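Local coordinates for DUF1904 domain-containing protein (Vibrio cholerae O1 biovar eltor str. N16961, PDB 1U9D) that is of unknown function but, as a DUF1904 protein, belongs to the MIF clan, whose members build on a beta-alpha-beta framework, at residues 31-44 with 84-96. Sequence-based numbering, arbitrary orientation.
Sequences SLVPTLLNELSSLL and QIAQVITDQIRQL
The two helices of the MIF-type alpha/beta fold lie side by side and nearly antiparallel here, their axes 10.4 Å apart at 146°, and Val88 and Gln92 of helix 79-97 enter helix 26-44 as successive knobs. Val88 fits among Leu36, Glu39, Leu40 and Leu43. Its CG1, anti to the backbone N (chi1 169°), lies 4.0 Å from Leu40 CD2 and also touches Leu36 CD2, while CG2 turns to Leu43 CD2. The extended side chain of Glu39 comes from the opposite direction and lays its carboxylate against the same valine, with OE1 3.4 Å from Val88 CG1. One turn on, Gln92 fills the hole formed by Leu32, Thr35, Leu36 and Glu39, sliding past Thr35 and Glu39; its amide plane is 30° from that of the Glu39 carboxylate. Beyond it, Leu32 CD1 presses on Ile93 CG1 at 3.4 Å, tighter than ordinary van der Waals contact. Leu32 CG meets Leu96 CD1, which closes this end of the seam near the solvent. At the other end, Leu44 CD2 lies 3.8 Å from Ile85 CD1, and Leu40 crosses Ile85, its CD2 4.0 Å from Ile85 CG2. Leu43 CD2 packs on Ile85 CG1 as well. The apolar side of the seam faces the sheet: Leu36 and Leu40 rest on Leu19 of strand 18-22, and Ile89 reaches Leu19, Val70 of strand 69-74 and Val105 of strand 104-109. Ile85 touches Trp74 of strand 69-74 and Phe107 of strand 104-109. Leu19 is met from both helices, which lie together on one face of the four-stranded mixed sheet.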
ATOM      1  N   SER A  31       2.358 -27.045  -6.707  1.00 23.80           N
ATOM      2  CA  SER A  31       3.435 -26.324  -7.368  1.00 26.04           C
ATOM      3  C   SER A  31       3.194 -24.825  -7.441  1.00 26.64           C
ATOM      4  O   SER A  31       4.132 -24.035  -7.344  1.00 28.25           O
ATOM      5  CB  SER A  31       3.613 -26.848  -8.797  1.00 26.55           C
ATOM      6  OG  SER A  31       3.801 -28.260  -8.800  1.00 31.05           O
ATOM      7  N   LEU A  32       1.932 -24.454  -7.625  1.00 26.06           N
ATOM      8  CA  LEU A  32       1.489 -23.082  -7.819  1.00 27.21           C
ATOM      9  C   LEU A  32       1.588 -22.223  -6.565  1.00 26.52           C
ATOM     10  O   LEU A  32       1.859 -21.027  -6.632  1.00 26.84           O
ATOM     11  CB  LEU A  32       0.018 -23.104  -8.184  1.00 28.12           C
ATOM     12  CG  LEU A  32      -0.400 -22.367  -9.417  1.00 33.64           C
ATOM     13  CD1 LEU A  32      -1.753 -22.880  -9.797  1.00 35.54           C
ATOM     14  CD2 LEU A  32      -0.422 -20.899  -9.112  1.00 35.65           C
ATOM     15  N   VAL A  33       1.309 -22.826  -5.423  1.00 25.13           N
ATOM     16  CA  VAL A  33       1.030 -22.037  -4.236  1.00 24.77           C
ATOM     17  C   VAL A  33       2.269 -21.241  -3.831  1.00 24.30           C
ATOM     18  O   VAL A  33       2.165 -20.041  -3.661  1.00 23.35           O
ATOM     19  CB  VAL A  33       0.463 -22.875  -3.088  1.00 25.02           C
ATOM     20  CG1 VAL A  33       0.619 -22.110  -1.742  1.00 24.48           C
ATOM     21  CG2 VAL A  33      -1.015 -23.178  -3.339  1.00 24.75           C
ATOM     22  N   PRO A  34       3.449 -21.851  -3.739  1.00 24.47           N
ATOM     23  CA  PRO A  34       4.640 -21.066  -3.366  1.00 24.80           C
ATOM     24  C   PRO A  34       4.970 -19.929  -4.312  1.00 24.51           C
ATOM     25  O   PRO A  34       5.345 -18.859  -3.861  1.00 24.16           O
ATOM     26  CB  PRO A  34       5.789 -22.076  -3.405  1.00 24.94           C
ATOM     27  CG  PRO A  34       5.158 -23.439  -3.451  1.00 26.13           C
ATOM     28  CD  PRO A  34       3.759 -23.274  -3.949  1.00 24.87           C
ATOM     29  N   THR A  35       4.829 -20.145  -5.609  1.00 23.46           N
ATOM     30  CA  THR A  35       5.137 -19.082  -6.546  1.00 24.20           C
ATOM     31  C   THR A  35       4.070 -17.996  -6.530  1.00 22.97           C
ATOM     32  O   THR A  35       4.379 -16.808  -6.668  1.00 22.25           O
ATOM     33  CB  THR A  35       5.356 -19.650  -7.969  1.00 24.64           C
ATOM     34  OG1 THR A  35       4.169 -20.295  -8.427  1.00 28.05           O
ATOM     35  CG2 THR A  35       6.363 -20.758  -7.945  1.00 27.29           C
ATOM     36  N   LEU A  36       2.810 -18.383  -6.350  1.00 22.35           N
ATOM     37  CA  LEU A  36       1.738 -17.388  -6.239  1.00 21.62           C
ATOM     38  C   LEU A  36       1.882 -16.535  -5.001  1.00 20.37           C
ATOM     39  O   LEU A  36       1.654 -15.333  -5.035  1.00 20.28           O
ATOM     40  CB  LEU A  36       0.355 -18.047  -6.209  1.00 22.52           C
ATOM     41  CG  LEU A  36      -0.517 -17.918  -7.425  1.00 25.83           C
ATOM     42  CD1 LEU A  36      -1.933 -18.349  -7.023  1.00 27.17           C
ATOM     43  CD2 LEU A  36      -0.504 -16.523  -7.971  1.00 26.98           C
ATOM     44  N   LEU A  37       2.226 -17.146  -3.885  1.00 18.88           N
ATOM     45  CA  LEU A  37       2.403 -16.391  -2.652  1.00 19.34           C
ATOM     46  C   LEU A  37       3.501 -15.328  -2.815  1.00 19.85           C
ATOM     47  O   LEU A  37       3.332 -14.175  -2.418  1.00 19.38           O
ATOM     48  CB  LEU A  37       2.723 -17.331  -1.475  1.00 19.43           C
ATOM     49  CG  LEU A  37       2.934 -16.643  -0.140  1.00 20.45           C
ATOM     50  CD1 LEU A  37       1.762 -15.738   0.212  1.00 20.99           C
ATOM     51  CD2 LEU A  37       3.154 -17.683   0.946  1.00 22.56           C
ATOM     52  N   ASN A  38       4.610 -15.713  -3.431  1.00 20.55           N
ATOM     53  CA  ASN A  38       5.703 -14.797  -3.697  1.00 21.32           C
ATOM     54  C   ASN A  38       5.235 -13.606  -4.527  1.00 21.11           C
ATOM     55  O   ASN A  38       5.443 -12.452  -4.145  1.00 20.86           O
ATOM     56  CB  ASN A  38       6.841 -15.501  -4.438  1.00 21.99           C
ATOM     57  CG  ASN A  38       7.639 -16.434  -3.555  1.00 24.45           C
ATOM     58  OD1 ASN A  38       7.653 -16.315  -2.336  1.00 26.36           O
ATOM     59  ND2 ASN A  38       8.323 -17.375  -4.189  1.00 27.44           N
ATOM     60  N   GLU A  39       4.573 -13.886  -5.643  1.00 21.42           N
ATOM     61  CA  GLU A  39       4.132 -12.824  -6.547  1.00 22.47           C
ATOM     62  C   GLU A  39       3.014 -11.937  -5.984  1.00 22.28           C
ATOM     63  O   GLU A  39       3.087 -10.705  -6.104  1.00 21.87           O
ATOM     64  CB  GLU A  39       3.766 -13.366  -7.938  1.00 23.79           C
ATOM     65  CG  GLU A  39       3.854 -12.269  -8.991  1.00 28.63           C
ATOM     66  CD  GLU A  39       3.731 -12.728 -10.438  1.00 36.10           C
ATOM     67  OE1 GLU A  39       3.539 -13.935 -10.699  1.00 40.26           O
ATOM     68  OE2 GLU A  39       3.822 -11.851 -11.334  1.00 38.98           O
ATOM     69  N   LEU A  40       2.006 -12.529  -5.349  1.00 21.22           N
ATOM     70  CA  LEU A  40       0.899 -11.737  -4.784  1.00 21.42           C
ATOM     71  C   LEU A  40       1.306 -10.892  -3.586  1.00 22.41           C
ATOM     72  O   LEU A  40       0.860  -9.757  -3.445  1.00 22.78           O
ATOM     73  CB  LEU A  40      -0.279 -12.630  -4.414  1.00 20.71           C
ATOM     74  CG  LEU A  40      -0.927 -13.338  -5.600  1.00 22.21           C
ATOM     75  CD1 LEU A  40      -2.033 -14.278  -5.121  1.00 22.44           C
ATOM     76  CD2 LEU A  40      -1.486 -12.332  -6.594  1.00 24.45           C
ATOM     77  N   SER A  41       2.157 -11.415  -2.719  1.00 23.57           N
ATOM     78  CA  SER A  41       2.521 -10.651  -1.530  1.00 24.37           C
ATOM     79  C   SER A  41       3.356  -9.425  -1.926  1.00 25.51           C
ATOM     80  O   SER A  41       3.190  -8.356  -1.344  1.00 25.16           O
ATOM     81  CB  SER A  41       3.205 -11.518  -0.474  1.00 24.45           C
ATOM     82  OG  SER A  41       4.366 -12.116  -0.972  1.00 25.81           O
ATOM     83  N   SER A  42       4.214  -9.588  -2.935  1.00 26.40           N
ATOM     84  CA  SER A  42       4.970  -8.480  -3.524  1.00 27.87           C
ATOM     85  C   SER A  42       4.060  -7.468  -4.198  1.00 28.13           C
ATOM     86  O   SER A  42       4.150  -6.256  -3.954  1.00 29.03           O
ATOM     87  CB  SER A  42       5.932  -8.999  -4.592  1.00 28.13           C
ATOM     88  OG  SER A  42       6.913  -9.835  -4.034  1.00 32.14           O
ATOM     89  N   LEU A  43       3.195  -7.972  -5.063  1.00 27.64           N
ATOM     90  CA  LEU A  43       2.287  -7.122  -5.809  1.00 27.72           C
ATOM     91  C   LEU A  43       1.410  -6.262  -4.910  1.00 27.60           C
ATOM     92  O   LEU A  43       1.227  -5.095  -5.186  1.00 26.64           O
ATOM     93  CB  LEU A  43       1.403  -7.959  -6.704  1.00 28.41           C
ATOM     94  CG  LEU A  43       0.447  -7.131  -7.544  1.00 29.90           C
ATOM     95  CD1 LEU A  43       1.226  -6.431  -8.664  1.00 31.04           C
ATOM     96  CD2 LEU A  43      -0.667  -7.992  -8.071  1.00 32.61           C
ATOM     97  N   LEU A  44       0.877  -6.847  -3.844  1.00 27.36           N
ATOM     98  CA  LEU A  44      -0.104  -6.190  -2.988  1.00 28.66           C
ATOM     99  C   LEU A  44       0.502  -5.569  -1.742  1.00 29.78           C
ATOM    100  O   LEU A  44      -0.212  -4.927  -0.966  1.00 29.90           O
ATOM    101  CB  LEU A  44      -1.190  -7.179  -2.599  1.00 28.22           C
ATOM    102  CG  LEU A  44      -1.793  -7.846  -3.830  1.00 27.39           C
ATOM    103  CD1 LEU A  44      -2.793  -8.877  -3.422  1.00 25.19           C
ATOM    104  CD2 LEU A  44      -2.419  -6.820  -4.817  1.00 29.11           C
ATOM    105  N   GLN A  84      -5.227  -6.717 -11.972  1.00 21.72           N
ATOM    106  CA  GLN A  84      -3.835  -7.172 -11.953  1.00 22.19           C
ATOM    107  C   GLN A  84      -3.673  -8.518 -11.274  1.00 20.79           C
ATOM    108  O   GLN A  84      -2.898  -9.373 -11.713  1.00 20.53           O
ATOM    109  CB  GLN A  84      -2.951  -6.127 -11.265  1.00 23.14           C
ATOM    110  CG  GLN A  84      -2.468  -5.041 -12.215  1.00 30.00           C
ATOM    111  CD  GLN A  84      -1.077  -5.343 -12.714  1.00 35.93           C
ATOM    112  OE1 GLN A  84      -0.088  -5.166 -11.977  1.00 39.89           O
ATOM    113  NE2 GLN A  84      -0.988  -5.856 -13.937  1.00 38.18           N
ATOM    114  N   ILE A  85      -4.425  -8.718 -10.197  1.00 19.71           N
ATOM    115  CA  ILE A  85      -4.370  -9.979  -9.479  1.00 18.71           C
ATOM    116  C   ILE A  85      -4.856 -11.099 -10.342  1.00 17.70           C
ATOM    117  O   ILE A  85      -4.272 -12.177 -10.347  1.00 18.24           O
ATOM    118  CB  ILE A  85      -5.181  -9.930  -8.177  1.00 18.95           C
ATOM    119  CG1 ILE A  85      -4.581  -8.938  -7.206  1.00 19.49           C
ATOM    120  CG2 ILE A  85      -5.230 -11.327  -7.540  1.00 19.64           C
ATOM    121  CD1 ILE A  85      -5.542  -8.515  -6.133  1.00 23.62           C
ATOM    122  N   ALA A  86      -5.969 -10.870 -11.024  1.00 18.08           N
ATOM    123  CA  ALA A  86      -6.509 -11.839 -11.932  1.00 18.85           C
ATOM    124  C   ALA A  86      -5.464 -12.182 -12.982  1.00 20.01           C
ATOM    125  O   ALA A  86      -5.298 -13.334 -13.344  1.00 19.47           O
ATOM    126  CB  ALA A  86      -7.760 -11.299 -12.587  1.00 18.51           C
ATOM    127  N   GLN A  87      -4.759 -11.182 -13.474  1.00 22.12           N
ATOM    128  CA  GLN A  87      -3.738 -11.442 -14.496  1.00 23.83           C
ATOM    129  C   GLN A  87      -2.555 -12.274 -13.968  1.00 23.55           C
ATOM    130  O   GLN A  87      -2.105 -13.190 -14.655  1.00 23.69           O
ATOM    131  CB  GLN A  87      -3.281 -10.149 -15.158  1.00 25.39           C
ATOM    132  CG  GLN A  87      -2.593 -10.326 -16.530  1.00 30.24           C
ATOM    133  CD  GLN A  87      -3.510 -10.964 -17.581  1.00 35.83           C
ATOM    134  OE1 GLN A  87      -4.426 -10.308 -18.090  1.00 39.69           O
ATOM    135  NE2 GLN A  87      -3.277 -12.252 -17.888  1.00 38.58           N
ATOM    136  N   VAL A  88      -2.104 -12.014 -12.745  1.00 23.27           N
ATOM    137  CA  VAL A  88      -1.022 -12.805 -12.124  1.00 23.27           C
ATOM    138  C   VAL A  88      -1.392 -14.287 -11.949  1.00 22.08           C
ATOM    139  O   VAL A  88      -0.643 -15.190 -12.332  1.00 22.88           O
ATOM    140  CB  VAL A  88      -0.619 -12.237 -10.752  1.00 23.74           C
ATOM    141  CG1 VAL A  88       0.314 -13.230  -9.999  1.00 24.31           C
ATOM    142  CG2 VAL A  88       0.030 -10.873 -10.908  1.00 23.97           C
ATOM    143  N   ILE A  89      -2.576 -14.533 -11.401  1.00 21.25           N
ATOM    144  CA  ILE A  89      -3.051 -15.882 -11.159  1.00 20.83           C
ATOM    145  C   ILE A  89      -3.165 -16.606 -12.489  1.00 20.92           C
ATOM    146  O   ILE A  89      -2.779 -17.742 -12.614  1.00 20.30           O
ATOM    147  CB  ILE A  89      -4.423 -15.863 -10.436  1.00 20.72           C
ATOM    148  CG1 ILE A  89      -4.266 -15.369  -8.999  1.00 19.96           C
ATOM    149  CG2 ILE A  89      -5.031 -17.240 -10.404  1.00 20.98           C
ATOM    150  CD1 ILE A  89      -5.614 -15.106  -8.261  1.00 21.13           C
ATOM    151  N   THR A  90      -3.707 -15.929 -13.491  1.00 21.34           N
ATOM    152  CA  THR A  90      -3.925 -16.548 -14.776  1.00 22.46           C
ATOM    153  C   THR A  90      -2.624 -16.951 -15.437  1.00 23.48           C
ATOM    154  O   THR A  90      -2.484 -18.088 -15.906  1.00 24.36           O
ATOM    155  CB  THR A  90      -4.727 -15.591 -15.657  1.00 23.16           C
ATOM    156  OG1 THR A  90      -6.004 -15.375 -15.033  1.00 23.13           O
ATOM    157  CG2 THR A  90      -5.049 -16.224 -16.983  1.00 23.96           C
ATOM    158  N   ASP A  91      -1.669 -16.038 -15.407  1.00 24.90           N
ATOM    159  CA  ASP A  91      -0.342 -16.244 -15.970  1.00 26.60           C
ATOM    160  C   ASP A  91       0.431 -17.380 -15.301  1.00 26.31           C
ATOM    161  O   ASP A  91       1.011 -18.223 -15.989  1.00 26.72           O
ATOM    162  CB  ASP A  91       0.434 -14.918 -15.955  1.00 27.12           C
ATOM    163  CG  ASP A  91      -0.002 -13.979 -17.087  1.00 33.24           C
ATOM    164  OD1 ASP A  91      -0.719 -14.452 -18.010  1.00 40.63           O
ATOM    165  OD2 ASP A  91       0.308 -12.759 -17.154  1.00 40.23           O
ATOM    166  N   GLN A  92       0.393 -17.472 -13.980  1.00 25.64           N
ATOM    167  CA  GLN A  92       1.024 -18.602 -13.309  1.00 25.69           C
ATOM    168  C   GLN A  92       0.379 -19.949 -13.625  1.00 26.01           C
ATOM    169  O   GLN A  92       1.076 -20.926 -13.914  1.00 25.90           O
ATOM    170  CB  GLN A  92       1.058 -18.355 -11.814  1.00 26.03           C
ATOM    171  CG  GLN A  92       1.957 -17.167 -11.488  1.00 27.90           C
ATOM    172  CD  GLN A  92       2.676 -17.294 -10.170  1.00 31.08           C
ATOM    173  OE1 GLN A  92       3.363 -16.359  -9.753  1.00 34.44           O
ATOM    174  NE2 GLN A  92       2.502 -18.421  -9.493  1.00 31.72           N
ATOM    175  N   ILE A  93      -0.950 -20.007 -13.611  1.00 26.05           N
ATOM    176  CA  ILE A  93      -1.646 -21.228 -13.985  1.00 27.60           C
ATOM    177  C   ILE A  93      -1.328 -21.625 -15.440  1.00 28.10           C
ATOM    178  O   ILE A  93      -1.169 -22.800 -15.726  1.00 28.48           O
ATOM    179  CB  ILE A  93      -3.183 -21.108 -13.747  1.00 28.18           C
ATOM    180  CG1 ILE A  93      -3.550 -21.577 -12.341  1.00 30.13           C
ATOM    181  CG2 ILE A  93      -3.961 -21.961 -14.713  1.00 29.03           C
ATOM    182  CD1 ILE A  93      -3.931 -20.488 -11.407  1.00 32.01           C
ATOM    183  N   ARG A  94      -1.221 -20.660 -16.339  1.00 29.36           N
ATOM    184  CA  ARG A  94      -0.920 -20.959 -17.746  1.00 31.33           C
ATOM    185  C   ARG A  94       0.442 -21.601 -17.938  1.00 32.29           C
ATOM    186  O   ARG A  94       0.635 -22.456 -18.817  1.00 32.35           O
ATOM    187  CB  ARG A  94      -1.021 -19.704 -18.589  1.00 31.86           C
ATOM    188  CG  ARG A  94      -2.452 -19.273 -18.716  1.00 34.99           C
ATOM    189  CD  ARG A  94      -2.776 -18.419 -19.866  1.00 39.27           C
ATOM    190  NE  ARG A  94      -4.114 -18.718 -20.366  1.00 43.74           N
ATOM    191  CZ  ARG A  94      -4.848 -17.875 -21.076  1.00 47.48           C
ATOM    192  NH1 ARG A  94      -4.386 -16.669 -21.390  1.00 48.45           N
ATOM    193  NH2 ARG A  94      -6.055 -18.242 -21.486  1.00 49.41           N
ATOM    194  N   GLN A  95       1.379 -21.194 -17.099  1.00 32.73           N
ATOM    195  CA  GLN A  95       2.692 -21.803 -17.057  1.00 33.91           C
ATOM    196  C   GLN A  95       2.671 -23.292 -16.791  1.00 33.55           C
ATOM    197  O   GLN A  95       3.502 -24.014 -17.308  1.00 33.37           O
ATOM    198  CB  GLN A  95       3.515 -21.139 -15.966  1.00 34.68           C
ATOM    199  CG  GLN A  95       4.974 -21.402 -16.082  1.00 38.17           C
ATOM    200  CD  GLN A  95       5.740 -20.113 -16.067  1.00 43.55           C
ATOM    201  OE1 GLN A  95       5.929 -19.527 -15.001  1.00 46.57           O
ATOM    202  NE2 GLN A  95       6.159 -19.641 -17.248  1.00 46.81           N
ATOM    203  N   LEU A  96       1.739 -23.747 -15.962  1.00 33.16           N
ATOM    204  CA  LEU A  96       1.668 -25.154 -15.596  1.00 33.94           C
ATOM    205  C   LEU A  96       0.646 -25.925 -16.428  1.00 34.35           C
ATOM    206  O   LEU A  96       0.790 -27.126 -16.584  1.00 35.04           O
ATOM    207  CB  LEU A  96       1.357 -25.289 -14.107  1.00 33.44           C
ATOM    208  CG  LEU A  96       2.286 -24.438 -13.237  1.00 34.75           C
ATOM    209  CD1 LEU A  96       1.729 -24.243 -11.829  1.00 36.85           C
ATOM    210  CD2 LEU A  96       3.666 -25.059 -13.188  1.00 35.19           C
TER